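Local coordinates for protein glycerate dehydrogenase (Bacillus sp. 5mfcol3.1, PDB 6P2I) that reduces acyclic imino acids produced in situ by a partner oxidase, probably with NADPH as hydride donor, and binds D-arginine, at residues I3-K8 with F26-D31; N40-T45 with E61-L66; K143-I148 with M166-L171; S240-N245 with L266-L271. One frame throughout, in Å; residues are numbered along the deposited sequence.

Contact 1: residues I3-K8 with F26-D31; sequences ITYIDK and FEVFYD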
loop_
_atom_site.group_PDB
_atom_site.type_symbol
_atom_site.label_atom_id
_atom_site.label_comp_id
_atom_site.label_asym_id
_atom_site.label_seq_id
_atom_site.Cartn_x
_atom_site.Cartn_y
_atom_site.Cartn_z
ATOM N N ILE A 3 -27.914 -6.526 29.931
ATOM C CA ILE A 3 -27.152 -6.047 28.784
ATOM C C ILE A 3 -27.199 -7.142 27.730
ATOM O O ILE A 3 -26.943 -8.311 28.038
ATOM C CB ILE A 3 -25.700 -5.723 29.179
ATOM C CG1 ILE A 3 -25.695 -4.748 30.358
ATOM C CG2 ILE A 3 -24.900 -5.183 27.969
ATOM C CD1 ILE A 3 -24.443 -4.804 31.197
ATOM N N THR A 4 -27.561 -6.780 26.503
ATOM C CA THR A 4 -27.769 -7.771 25.452
ATOM C C THR A 4 -27.062 -7.350 24.176
ATOM O O THR A 4 -27.367 -6.294 23.614
ATOM C CB THR A 4 -29.253 -7.975 25.163
ATOM O OG1 THR A 4 -29.923 -8.359 26.366
ATOM C CG2 THR A 4 -29.427 -9.077 24.127
ATOM N N TYR A 5 -26.135 -8.184 23.717
ATOM C CA TYR A 5 -25.562 -8.057 22.378
ATOM C C TYR A 5 -26.541 -8.784 21.459
ATOM O O TYR A 5 -26.624 -10.017 21.467
ATOM C CB TYR A 5 -24.158 -8.652 22.356
ATOM C CG TYR A 5 -23.203 -8.148 21.274
ATOM C CD1 TYR A 5 -23.552 -8.189 19.931
ATOM C CD2 TYR A 5 -21.946 -7.664 21.605
ATOM C CE1 TYR A 5 -22.669 -7.753 18.928
ATOM C CE2 TYR A 5 -21.057 -7.220 20.614
ATOM C CZ TYR A 5 -21.430 -7.268 19.282
ATOM O OH TYR A 5 -20.551 -6.844 18.302
ATOM N N ILE A 6 -27.335 -8.021 20.699
ATOM C CA ILE A 6 -28.528 -8.600 20.080
ATOM C C ILE A 6 -28.266 -9.356 18.789
ATOM O O ILE A 6 -29.181 -10.018 18.288
ATOM C CB ILE A 6 -29.602 -7.530 19.799
ATOM C CG1 ILE A 6 -29.167 -6.597 18.665
ATOM C CG2 ILE A 6 -29.964 -6.785 21.086
ATOM C CD1 ILE A 6 -30.312 -5.707 18.150
ATOM N N ASP A 7 -27.059 -9.285 18.222
ATOM C CA ASP A 7 -26.780 -10.005 16.985
ATOM C C ASP A 7 -25.316 -10.434 16.984
ATOM O O ASP A 7 -24.549 -10.091 17.882
ATOM C CB ASP A 7 -27.157 -9.180 15.732
ATOM C CG ASP A 7 -26.603 -7.747 15.751
ATOM O OD1 ASP A 7 -25.684 -7.455 16.533
ATOM O OD2 ASP A 7 -27.122 -6.905 14.977
ATOM N N LYS A 8 -24.943 -11.233 15.979
ATOM C CA LYS A 8 -23.713 -12.028 16.009
ATOM C C LYS A 8 -22.455 -11.171 16.067
ATOM O O LYS A 8 -22.139 -10.461 15.102
ATOM C CB LYS A 8 -23.655 -12.942 14.781
ATOM C CG LYS A 8 -22.491 -13.912 14.761
ATOM C CD LYS A 8 -22.689 -14.967 13.681
ATOM C CE LYS A 8 -22.398 -14.412 12.294
ATOM N NZ LYS A 8 -20.996 -14.666 11.843
ATOM N N PHE A 26 -25.538 -10.323 31.262
ATOM C CA PHE A 26 -25.113 -10.170 29.879
ATOM C C PHE A 26 -25.584 -11.367 29.065
ATOM O O PHE A 26 -25.357 -12.519 29.455
ATOM C CB PHE A 26 -23.587 -10.039 29.819
ATOM C CG PHE A 26 -23.041 -9.684 28.456
ATOM C CD1 PHE A 26 -23.732 -8.841 27.601
ATOM C CD2 PHE A 26 -21.810 -10.183 28.047
ATOM C CE1 PHE A 26 -23.218 -8.517 26.349
ATOM C CE2 PHE A 26 -21.277 -9.859 26.808
ATOM C CZ PHE A 26 -21.975 -9.021 25.954
ATOM N N GLU A 27 -26.267 -11.096 27.954
ATOM C CA GLU A 27 -26.717 -12.143 27.044
ATOM C C GLU A 27 -26.253 -11.791 25.643
ATOM O O GLU A 27 -26.349 -10.638 25.229
ATOM C CB GLU A 27 -28.239 -12.306 27.053
ATOM C CG GLU A 27 -28.741 -13.418 26.124
ATOM C CD GLU A 27 -30.223 -13.717 26.305
ATOM O OE1 GLU A 27 -30.981 -12.821 26.745
ATOM O OE2 GLU A 27 -30.627 -14.863 26.015
ATOM N N VAL A 28 -25.749 -12.786 24.920
ATOM C CA VAL A 28 -25.220 -12.594 23.576
ATOM C C VAL A 28 -25.937 -13.552 22.643
ATOM O O VAL A 28 -26.070 -14.739 22.954
ATOM C CB VAL A 28 -23.706 -12.847 23.530
ATOM C CG1 VAL A 28 -23.162 -12.547 22.136
ATOM C CG2 VAL A 28 -23.005 -12.014 24.576
ATOM N N PHE A 29 -26.376 -13.044 21.494
ATOM C CA PHE A 29 -27.023 -13.847 20.465
ATOM C C PHE A 29 -26.084 -13.998 19.282
ATOM O O PHE A 29 -25.630 -12.999 18.715
ATOM C CB PHE A 29 -28.330 -13.212 20.002
ATOM C CG PHE A 29 -29.417 -13.272 21.034
ATOM C CD1 PHE A 29 -30.284 -14.352 21.080
ATOM C CD2 PHE A 29 -29.568 -12.252 21.957
ATOM C CE1 PHE A 29 -31.295 -14.417 22.032
ATOM C CE2 PHE A 29 -30.574 -12.307 22.910
ATOM C CZ PHE A 29 -31.441 -13.394 22.946
ATOM N N TYR A 30 -25.818 -15.238 18.893
ATOM C CA TYR A 30 -24.886 -15.483 17.791
ATOM C C TYR A 30 -25.635 -15.765 16.496
ATOM O O TYR A 30 -25.428 -16.777 15.833
ATOM C CB TYR A 30 -23.942 -16.620 18.154
ATOM C CG TYR A 30 -23.055 -16.291 19.336
ATOM C CD1 TYR A 30 -23.477 -16.533 20.645
ATOM C CD2 TYR A 30 -21.810 -15.718 19.142
ATOM C CE1 TYR A 30 -22.658 -16.224 21.723
ATOM C CE2 TYR A 30 -20.997 -15.402 20.206
ATOM C CZ TYR A 30 -21.416 -15.661 21.487
ATOM O OH TYR A 30 -20.583 -15.341 22.540
ATOM N N ASP A 31 -26.535 -14.859 16.130
ATOM C CA ASP A 31 -27.337 -15.010 14.928
ATOM C C ASP A 31 -27.671 -13.625 14.401
ATOM O O ASP A 31 -27.273 -12.607 14.974
ATOM C CB ASP A 31 -28.601 -15.835 15.200
ATOM C CG ASP A 31 -29.522 -15.197 16.244
ATOM O OD1 ASP A 31 -29.374 -13.994 16.545
ATOM O OD2 ASP A 31 -30.406 -15.909 16.764
#

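Contact 2: residues N40-T45 with E61-L66; sequences NRLSST and EKISRL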
loop_
_atom_site.group_PDB
_atom_site.type_symbol
_atom_site.label_atom_id
_atom_site.label_comp_id
_atom_site.label_asym_id
_atom_site.label_seq_id
_atom_site.Cartn_x
_atom_site.Cartn_y
_atom_site.Cartn_z
ATOM N N ASN A 40 -38.043 -7.958 20.198
ATOM C CA ASN A 40 -38.157 -8.669 21.465
ATOM C C ASN A 40 -36.868 -8.569 22.273
ATOM O O ASN A 40 -36.910 -8.335 23.489
ATOM C CB ASN A 40 -38.519 -10.135 21.228
ATOM C CG ASN A 40 -38.900 -10.849 22.510
ATOM O OD1 ASN A 40 -38.110 -11.607 23.074
ATOM N ND2 ASN A 40 -40.114 -10.596 22.989
ATOM N N ARG A 41 -35.716 -8.749 21.621
ATOM C CA ARG A 41 -34.452 -8.645 22.340
ATOM C C ARG A 41 -34.236 -7.230 22.842
ATOM O O ARG A 41 -33.786 -7.033 23.976
ATOM C CB ARG A 41 -33.291 -9.082 21.448
ATOM C CG ARG A 41 -33.333 -10.557 21.104
ATOM C CD ARG A 41 -32.455 -10.888 19.908
ATOM N NE ARG A 41 -32.666 -12.278 19.504
ATOM C CZ ARG A 41 -31.916 -12.921 18.613
ATOM N NH1 ARG A 41 -30.883 -12.307 18.023
ATOM N NH2 ARG A 41 -32.195 -14.185 18.313
ATOM N N LEU A 42 -34.566 -6.235 22.014
ATOM C CA LEU A 42 -34.416 -4.849 22.443
ATOM C C LEU A 42 -35.352 -4.517 23.599
ATOM O O LEU A 42 -34.990 -3.726 24.476
ATOM C CB LEU A 42 -34.660 -3.908 21.261
ATOM C CG LEU A 42 -33.531 -3.955 20.218
ATOM C CD1 LEU A 42 -34.002 -3.389 18.875
ATOM C CD2 LEU A 42 -32.271 -3.231 20.701
ATOM N N SER A 43 -36.540 -5.110 23.625
ATOM C CA SER A 43 -37.510 -4.815 24.672
ATOM C C SER A 43 -37.304 -5.630 25.944
ATOM O O SER A 43 -38.014 -5.395 26.933
ATOM C CB SER A 43 -38.932 -5.051 24.152
ATOM O OG SER A 43 -39.206 -4.229 23.033
ATOM N N SER A 44 -36.354 -6.564 25.951
ATOM C CA SER A 44 -36.109 -7.418 27.104
ATOM C C SER A 44 -34.826 -7.044 27.834
ATOM O O SER A 44 -34.342 -7.814 28.670
ATOM C CB SER A 44 -36.073 -8.883 26.669
ATOM O OG SER A 44 -37.290 -9.240 26.029
ATOM N N THR A 45 -34.272 -5.870 27.542
ATOM C CA THR A 45 -32.967 -5.492 28.046
ATOM C C THR A 45 -32.984 -4.019 28.430
ATOM O O THR A 45 -33.841 -3.245 27.993
ATOM C CB THR A 45 -31.882 -5.801 26.998
ATOM O OG1 THR A 45 -30.589 -5.799 27.616
ATOM C CG2 THR A 45 -31.898 -4.789 25.847
ATOM N N GLU A 61 -40.978 2.348 17.863
ATOM C CA GLU A 61 -42.289 2.604 18.445
ATOM C C GLU A 61 -42.838 1.387 19.180
ATOM O O GLU A 61 -43.680 1.545 20.070
ATOM C CB GLU A 61 -43.252 3.060 17.351
ATOM C CG GLU A 61 -42.763 4.303 16.620
ATOM C CD GLU A 61 -43.772 4.866 15.639
ATOM O OE1 GLU A 61 -44.444 4.073 14.946
ATOM O OE2 GLU A 61 -43.893 6.109 15.567
ATOM N N LYS A 62 -42.363 0.185 18.852
ATOM C CA LYS A 62 -42.815 -1.040 19.501
ATOM C C LYS A 62 -41.909 -1.484 20.643
ATOM O O LYS A 62 -42.210 -2.483 21.303
ATOM C CB LYS A 62 -42.930 -2.165 18.469
ATOM C CG LYS A 62 -43.979 -1.909 17.389
ATOM C CD LYS A 62 -43.839 -2.882 16.227
ATOM C CE LYS A 62 -44.859 -2.583 15.139
ATOM N NZ LYS A 62 -44.622 -3.391 13.910
ATOM N N ILE A 63 -40.822 -0.773 20.891
ATOM C CA ILE A 63 -39.847 -1.145 21.908
ATOM C C ILE A 63 -40.273 -0.586 23.259
ATOM O O ILE A 63 -40.784 0.535 23.355
ATOM C CB ILE A 63 -38.447 -0.640 21.508
ATOM C CG1 ILE A 63 -37.929 -1.439 20.311
ATOM C CG2 ILE A 63 -37.463 -0.726 22.681
ATOM C CD1 ILE A 63 -36.607 -0.946 19.766
ATOM N N SER A 64 -40.064 -1.377 24.308
ATOM C CA SER A 64 -40.214 -0.919 25.678
ATOM C C SER A 64 -38.956 -1.276 26.458
ATOM O O SER A 64 -38.064 -1.967 25.956
ATOM C CB SER A 64 -41.466 -1.529 26.339
ATOM O OG SER A 64 -41.349 -2.939 26.432
ATOM N N ARG A 65 -38.885 -0.749 27.686
ATOM C CA ARG A 65 -37.832 -1.016 28.668
ATOM C C ARG A 65 -36.471 -0.439 28.290
ATOM O O ARG A 65 -35.825 0.207 29.123
ATOM C CB ARG A 65 -37.697 -2.519 28.922
ATOM C CG ARG A 65 -36.590 -2.859 29.898
ATOM C CD ARG A 65 -36.568 -4.338 30.239
ATOM N NE ARG A 65 -35.426 -4.687 31.082
ATOM C CZ ARG A 65 -35.192 -5.911 31.544
ATOM N NH1 ARG A 65 -36.020 -6.903 31.237
ATOM N NH2 ARG A 65 -34.134 -6.146 32.311
ATOM N N LEU A 66 -36.034 -0.664 27.049
ATOM C CA LEU A 66 -34.698 -0.260 26.605
ATOM C C LEU A 66 -34.402 1.200 26.937
ATOM O O LEU A 66 -35.205 2.088 26.652
ATOM C CB LEU A 66 -34.579 -0.479 25.092
ATOM C CG LEU A 66 -33.233 -0.111 24.461
ATOM C CD1 LEU A 66 -32.145 -1.021 25.005
ATOM C CD2 LEU A 66 -33.331 -0.197 22.949
HETATM O O HOH W 1 -40.434 -4.913 27.823
HETATM O O HOH W 2 -38.773 -6.962 29.869
HETATM O O HOH W 3 -41.934 -4.737 22.906
#

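Contact 3: residues K143-I148 with M166-L171; sequences KTIGLI and MKVIGL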
loop_
_atom_site.group_PDB
_atom_site.type_symbol
_atom_site.label_atom_id
_atom_site.label_comp_id
_atom_site.label_asym_id
_atom_site.label_seq_id
_atom_site.Cartn_x
_atom_site.Cartn_y
_atom_site.Cartn_z
ATOM N N LYS A 143 1.987 14.568 -4.372
ATOM C CA LYS A 143 0.670 14.652 -4.979
ATOM C C LYS A 143 -0.315 15.256 -3.990
ATOM O O LYS A 143 -0.052 15.360 -2.791
ATOM C CB LYS A 143 0.179 13.274 -5.420
ATOM C CG LYS A 143 1.120 12.594 -6.415
ATOM C CD LYS A 143 1.150 13.333 -7.738
ATOM C CE LYS A 143 2.122 12.671 -8.708
ATOM N NZ LYS A 143 3.490 12.574 -8.118
ATOM N N THR A 144 -1.471 15.648 -4.507
ATOM C CA THR A 144 -2.523 16.231 -3.684
ATOM C C THR A 144 -3.551 15.159 -3.366
ATOM O O THR A 144 -4.117 14.546 -4.279
ATOM C CB THR A 144 -3.193 17.403 -4.394
ATOM O OG1 THR A 144 -2.247 18.464 -4.558
ATOM C CG2 THR A 144 -4.390 17.905 -3.559
ATOM N N ILE A 145 -3.789 14.933 -2.078
ATOM C CA ILE A 145 -4.849 14.035 -1.632
ATOM C C ILE A 145 -5.968 14.882 -1.047
ATOM O O ILE A 145 -5.714 15.776 -0.232
ATOM C CB ILE A 145 -4.340 12.996 -0.620
ATOM C CG1 ILE A 145 -5.490 12.087 -0.187
ATOM C CG2 ILE A 145 -3.670 13.654 0.587
ATOM C CD1 ILE A 145 -5.030 10.835 0.562
ATOM N N GLY A 146 -7.199 14.606 -1.475
ATOM C CA GLY A 146 -8.352 15.358 -1.023
ATOM C C GLY A 146 -9.232 14.473 -0.165
ATOM O O GLY A 146 -9.648 13.388 -0.591
ATOM N N LEU A 147 -9.490 14.912 1.056
ATOM C CA LEU A 147 -10.204 14.120 2.052
ATOM C C LEU A 147 -11.601 14.705 2.210
ATOM O O LEU A 147 -11.757 15.837 2.678
ATOM C CB LEU A 147 -9.433 14.116 3.371
ATOM C CG LEU A 147 -7.962 13.684 3.251
ATOM C CD1 LEU A 147 -7.205 13.859 4.572
ATOM C CD2 LEU A 147 -7.881 12.240 2.775
ATOM N N ILE A 148 -12.618 13.948 1.795
ATOM C CA ILE A 148 -14.007 14.353 1.976
ATOM C C ILE A 148 -14.419 13.814 3.344
ATOM O O ILE A 148 -14.758 12.635 3.488
ATOM C CB ILE A 148 -14.907 13.839 0.851
ATOM C CG1 ILE A 148 -14.439 14.376 -0.503
ATOM C CG2 ILE A 148 -16.388 14.207 1.114
ATOM C CD1 ILE A 148 -15.147 13.744 -1.693
ATOM N N MET A 166 2.911 14.695 1.075
ATOM C CA MET A 166 1.830 14.979 0.142
ATOM C C MET A 166 1.206 16.321 0.504
ATOM O O MET A 166 1.366 16.812 1.622
ATOM C CB MET A 166 0.760 13.880 0.185
ATOM C CG MET A 166 1.327 12.514 -0.119
ATOM S SD MET A 166 0.166 11.197 0.069
ATOM C CE MET A 166 -0.872 11.487 -1.347
ATOM N N LYS A 167 0.506 16.921 -0.457
ATOM C CA LYS A 167 -0.322 18.091 -0.183
ATOM C C LYS A 167 -1.701 17.589 0.204
ATOM O O LYS A 167 -2.305 16.813 -0.541
ATOM C CB LYS A 167 -0.412 19.012 -1.396
ATOM C CG LYS A 167 0.822 18.975 -2.275
ATOM C CD LYS A 167 1.208 20.355 -2.773
ATOM C CE LYS A 167 2.560 20.326 -3.474
ATOM N NZ LYS A 167 3.009 21.688 -3.865
ATOM N N VAL A 168 -2.184 17.991 1.378
ATOM C CA VAL A 168 -3.459 17.496 1.895
ATOM C C VAL A 168 -4.482 18.616 1.839
ATOM O O VAL A 168 -4.280 19.681 2.436
ATOM C CB VAL A 168 -3.323 16.961 3.328
ATOM C CG1 VAL A 168 -4.652 16.367 3.795
ATOM C CG2 VAL A 168 -2.195 15.929 3.396
ATOM N N ILE A 169 -5.580 18.375 1.128
ATOM C CA ILE A 169 -6.730 19.264 1.150
ATOM C C ILE A 169 -7.934 18.448 1.615
ATOM O O ILE A 169 -7.897 17.218 1.676
ATOM C CB ILE A 169 -6.985 19.948 -0.213
ATOM C CG1 ILE A 169 -7.460 18.938 -1.261
ATOM C CG2 ILE A 169 -5.731 20.712 -0.692
ATOM C CD1 ILE A 169 -7.678 19.542 -2.641
ATOM N N GLY A 170 -9.000 19.141 1.987
ATOM C CA GLY A 170 -10.108 18.407 2.565
ATOM C C GLY A 170 -11.285 19.310 2.843
ATOM O O GLY A 170 -11.240 20.526 2.625
ATOM N N LEU A 171 -12.358 18.690 3.323
ATOM C CA LEU A 171 -13.557 19.448 3.629
ATOM C C LEU A 171 -14.317 18.756 4.739
ATOM O O LEU A 171 -14.253 17.532 4.898
ATOM C CB LEU A 171 -14.467 19.631 2.405
ATOM C CG LEU A 171 -15.161 18.440 1.744
ATOM C CD1 LEU A 171 -16.493 18.145 2.393
ATOM C CD2 LEU A 171 -15.391 18.733 0.276
#

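Contact 4: residues S240-N245 with L266-L271; sequences SVLKQN and LNNVVL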
loop_
_atom_site.group_PDB
_atom_site.type_symbol
_atom_site.label_atom_id
_atom_site.label_comp_id
_atom_site.label_asym_id
_atom_site.label_seq_id
_atom_site.Cartn_x
_atom_site.Cartn_y
_atom_site.Cartn_z
ATOM N N SER A 240 -19.405 4.077 -15.016
ATOM C CA SER A 240 -19.150 4.643 -16.337
ATOM C C SER A 240 -17.803 5.349 -16.388
ATOM O O SER A 240 -17.079 5.247 -17.384
ATOM C CB SER A 240 -20.273 5.608 -16.724
ATOM O OG SER A 240 -21.499 4.914 -16.881
ATOM N N VAL A 241 -17.450 6.071 -15.322
ATOM C CA VAL A 241 -16.159 6.752 -15.275
ATOM C C VAL A 241 -15.021 5.744 -15.390
ATOM O O VAL A 241 -14.088 5.917 -16.185
ATOM C CB VAL A 241 -16.052 7.589 -13.988
ATOM C CG1 VAL A 241 -14.607 7.950 -13.700
ATOM C CG2 VAL A 241 -16.888 8.847 -14.120
ATOM N N LEU A 242 -15.096 4.663 -14.612
ATOM C CA LEU A 242 -14.046 3.648 -14.647
ATOM C C LEU A 242 -14.074 2.849 -15.944
ATOM O O LEU A 242 -13.021 2.595 -16.544
ATOM C CB LEU A 242 -14.182 2.727 -13.437
ATOM C CG LEU A 242 -13.910 3.386 -12.081
ATOM C CD1 LEU A 242 -14.687 2.676 -10.985
ATOM C CD2 LEU A 242 -12.424 3.363 -11.753
ATOM N N LYS A 243 -15.267 2.448 -16.400
ATOM C CA LYS A 243 -15.374 1.698 -17.650
ATOM C C LYS A 243 -14.756 2.463 -18.813
ATOM O O LYS A 243 -14.135 1.866 -19.701
ATOM C CB LYS A 243 -16.840 1.375 -17.954
ATOM C CG LYS A 243 -17.053 0.527 -19.208
ATOM C CD LYS A 243 -16.395 -0.839 -19.061
ATOM C CE LYS A 243 -16.370 -1.606 -20.371
ATOM N NZ LYS A 243 -16.262 -3.073 -20.124
ATOM N N GLN A 244 -14.922 3.783 -18.830
ATOM C CA GLN A 244 -14.401 4.628 -19.895
ATOM C C GLN A 244 -12.988 5.118 -19.609
ATOM O O GLN A 244 -12.485 5.979 -20.339
ATOM C CB GLN A 244 -15.334 5.819 -20.123
ATOM C CG GLN A 244 -16.728 5.416 -20.592
ATOM C CD GLN A 244 -17.694 6.584 -20.654
ATOM O OE1 GLN A 244 -17.303 7.719 -20.930
ATOM N NE2 GLN A 244 -18.968 6.309 -20.397
ATOM N N ASN A 245 -12.350 4.593 -18.563
ATOM C CA ASN A 245 -10.972 4.934 -18.205
ATOM C C ASN A 245 -10.787 6.445 -18.077
ATOM O O ASN A 245 -9.765 7.005 -18.477
ATOM C CB ASN A 245 -9.979 4.336 -19.208
ATOM C CG ASN A 245 -10.076 2.816 -19.292
ATOM O OD1 ASN A 245 -10.454 2.260 -20.324
ATOM N ND2 ASN A 245 -9.732 2.139 -18.201
ATOM N N LEU A 266 -14.615 -4.775 -13.646
ATOM C CA LEU A 266 -13.618 -3.779 -14.025
ATOM C C LEU A 266 -12.211 -4.208 -13.627
ATOM O O LEU A 266 -11.990 -4.737 -12.534
ATOM C CB LEU A 266 -13.926 -2.437 -13.368
ATOM C CG LEU A 266 -15.224 -1.731 -13.739
ATOM C CD1 LEU A 266 -15.462 -0.580 -12.768
ATOM C CD2 LEU A 266 -15.156 -1.236 -15.164
ATOM N N ASN A 267 -11.257 -3.934 -14.511
ATOM C CA ASN A 267 -9.849 -4.227 -14.272
ATOM C C ASN A 267 -9.078 -3.035 -13.722
ATOM O O ASN A 267 -7.843 -3.078 -13.676
ATOM C CB ASN A 267 -9.183 -4.716 -15.557
ATOM C CG ASN A 267 -9.229 -3.680 -16.681
ATOM O OD1 ASN A 267 -9.645 -2.536 -16.485
ATOM N ND2 ASN A 267 -8.800 -4.089 -17.871
ATOM N N ASN A 268 -9.767 -1.964 -13.337
ATOM C CA ASN A 268 -9.108 -0.818 -12.726
ATOM C C ASN A 268 -9.734 -0.486 -11.380
ATOM O O ASN A 268 -9.708 0.667 -10.943
ATOM C CB ASN A 268 -9.124 0.399 -13.658
ATOM C CG ASN A 268 -10.521 0.752 -14.163
ATOM O OD1 ASN A 268 -11.510 0.098 -13.826
ATOM N ND2 ASN A 268 -10.602 1.804 -14.970
ATOM N N VAL A 269 -10.310 -1.485 -10.712
ATOM C CA VAL A 269 -10.742 -1.330 -9.330
ATOM C C VAL A 269 -10.052 -2.396 -8.494
ATOM O O VAL A 269 -9.721 -3.484 -8.978
ATOM C CB VAL A 269 -12.281 -1.422 -9.162
ATOM C CG1 VAL A 269 -12.969 -0.355 -10.001
ATOM C CG2 VAL A 269 -12.782 -2.815 -9.521
ATOM N N VAL A 270 -9.816 -2.059 -7.237
ATOM C CA VAL A 270 -9.395 -3.003 -6.216
ATOM C C VAL A 270 -10.484 -3.007 -5.155
ATOM O O VAL A 270 -10.859 -1.944 -4.647
ATOM C CB VAL A 270 -8.028 -2.616 -5.622
ATOM C CG1 VAL A 270 -7.639 -3.532 -4.477
ATOM C CG2 VAL A 270 -6.962 -2.638 -6.728
ATOM N N LEU A 271 -11.012 -4.187 -4.851
ATOM C CA LEU A 271 -12.144 -4.327 -3.943
ATOM C C LEU A 271 -11.723 -5.054 -2.677
ATOM O O LEU A 271 -10.997 -6.049 -2.741
ATOM C CB LEU A 271 -13.268 -5.104 -4.622
ATOM C CG LEU A 271 -13.717 -4.521 -5.953
ATOM C CD1 LEU A 271 -14.703 -5.458 -6.625
ATOM C CD2 LEU A 271 -14.330 -3.138 -5.736
HETATM O O HOH W 4 -8.184 3.466 -15.959
HETATM O O HOH W 5 -11.640 -0.575 -17.851
#

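Contact 1: residues I3-K8 with F26-D31
Strands 3-5 and 26-28 run parallel, their short axes 4.7 Å apart and inclined by 15°, with Ile3 beside Phe26, Thr4 beside Glu27 and Tyr5 beside Val28. Three backbone bonds alternate across them: Glu27 N to Ile3 O, Tyr5 N to Glu27 O, and Phe29 N to Tyr5 O at 3.0 Å. Past the strands, a weak bond runs from Lys8 N to Asp31 O. On the face that bears Ile3, Tyr5, Phe26 and Val28, the Phe26 ring swings over toward strand 3-5, because its CG stands opposite the backbone N (chi1 -172°). Its CD1 thereby meets Ile3 CG2 at 3.9 Å. Val28 CG2 lies above one face of that ring, and Val28 CG1 touches Tyr5 CB at 4.0 Å. On the other side of the sheet, Thr4 CG2 abuts the edge of the Phe29 ring, in its plane, 3.6 Å from CE2. Helix 14-23 covers the Ile3-Phe26 face through Ile20. The Tyr5 ring leads off to bond Glu51 through OH, while the Asp7 carboxylate takes Glu51 N, Trp52 N and Thr53 OG1. The pair is the two strands of a beta-alpha-beta unit, strand 2-5, helix 14-23 and strand 25-28; at the C-terminal end of strand 2-5 the Tyr5 side chain comes within about 5 Å of bound D-arginine.

Contact 2: residues N40-T45 with E61-L66
Ser43 OG carries the direct polar link, accepting the Ser64 N-H at 3.2 Å along a fairly straight path (160°). The same hydroxyl bonds Ile39 O one helical turn back. Water 3 joins it to Lys62 O, and water 1, donating to Ser43 O at 2.6 Å, joins that carbonyl to Ser64 OG. A CA-H...O contact from Ser43 CA to Ser64 O (3.2 Å) backs these bonds. The segments bring the end of helix 35-43 against the loop that leads into strand 68-71, within the alpha/beta domain built on the five-stranded parallel sheet. Apolar contacts lie deeper: Leu42 CD1 meets Ile63 CD1 at 3.7 Å, and Leu42 CD2 meets Leu66 CD2. Thr45 CG2 runs beside Leu66 CD1, both side chains pointing the same way. Arg65, extended from CG to NE, passes along the backbone, its CG 3.4 Å from Thr45 O. Ser44 O stands 3.2 Å above one face of the guanidinium, too poorly angled for a hydrogen bond, whereas NE pairs with Asp46 in a salt bridge and water 2 accepts from NH1 at the edge.

Contact 3: residues K143-I148 with M166-L171
One face of the sheet bears Ile145, Leu147 and Val168, while Thr144, Lys167, Ile169, Ile148 and Leu171 occupy the other. On the first face Ile145 CG2 lies beside Val168 CG2, and Leu147 CD1 crosses to Val168 CG1 at 3.7 Å. Met166, in the loop before strand 167-171, bends at its last torsion (chi3 72°), which brings CE back against Ile145 CB at 3.9 Å. On the second face Thr144 CG2 meets Ile169 CD1 at 3.8 Å, and Ile148 CG2 runs alongside Leu171 CD1. Ile169 CG1, set between its backbone N and carbonyl carbon (chi1 69°), leans over Gly146 and comes 3.7 Å from its CA. The facing edges of the strands are zipped by five parallel-sheet bonds, from Lys167 N to Lys143 O at one end to Leu171 N to Leu147 O at the other; the straightest is Ile169 N to Ile145 O (2.9 Å, 169°). Helix 152-163 packs on the Leu147-Val168 face and links the strands as the crossover of the Rossmann domain's first beta-alpha-beta unit; helix 186-192 packs on the Ile148-Leu171 face. Lys143 NZ bonds Glu139 O and forms a salt bridge to Glu281 of the second subunit. With polar Thr144 and Lys167 at the strands' N-terminal ends, this is a largely buried, mostly apolar contact held by backbone bonds; Leu171, at the C-terminal end of strand 167-171, touches the bound NADP.

Contact 4: residues S240-N245 with L266-L271
Leu242 crosses both Leu266 and Val269 at about a right angle; its CD1 lies between Leu266 CD1 and Val269 CG1, while its CD2 faces Asn268. Leu242 CB meets Leu266 CD1 at 3.6 Å, and Leu242 CD1 lies as close to Val269 CG1. Leu266 CD2, the other branch, rests against the backbone of Lys243 at CA (3.9 Å). Asn268 comes at Leu242 obliquely; with CG between its backbone N and carbonyl carbon (chi1 53°), its amide is directed at the helix end. There ND2 donates to Leu242 O at 3.0 Å (164°), the acceptor lying close to the amide plane. Asn245 N reaches the same oxygen from the opposite face of its carbonyl plane, so two donors grip it. Asn268 OD1 is turned to carbon, 3.8 Å from Leu242 CB, and has no polar partner despite its burial. The amide planes of Asn245 and Asn268 are inclined by 66°, and water 4 accepts from both ND2 atoms. Arg125 of the second subunit bonds Leu266 O, so the dimer partner also meets this loop. Asn245, with positive phi, is the C-prime residue of a Schellman motif closing helix 235-243, here docked by an asparagine on the approach to edge strand 269-271 of the Rossmann sheet.

The four contacts follow one another along the chain and divide between two domains, each built on a parallel sheet. Contact 1 lies on the five-stranded sheet and contact 2 beside it, in the same domain, with centres 14 Å apart, and they touch: Arg41 of helix 35-43 forms a salt bridge with Asp31 and probably a hydrogen bond with Ile6 O. Contacts 3 and 4, centres 22 Å apart and without touching, lie on the seven-stranded Rossmann sheet, one on its strands 144-148 and 167-171, the other at edge strand 269-271. Between the two groups the centres are about 40 to 45 Å apart, on opposite sides of the chain's centre. Contact 1 approaches D-arginine and contact 3 reaches NADP, consistent with ligands held between two domains.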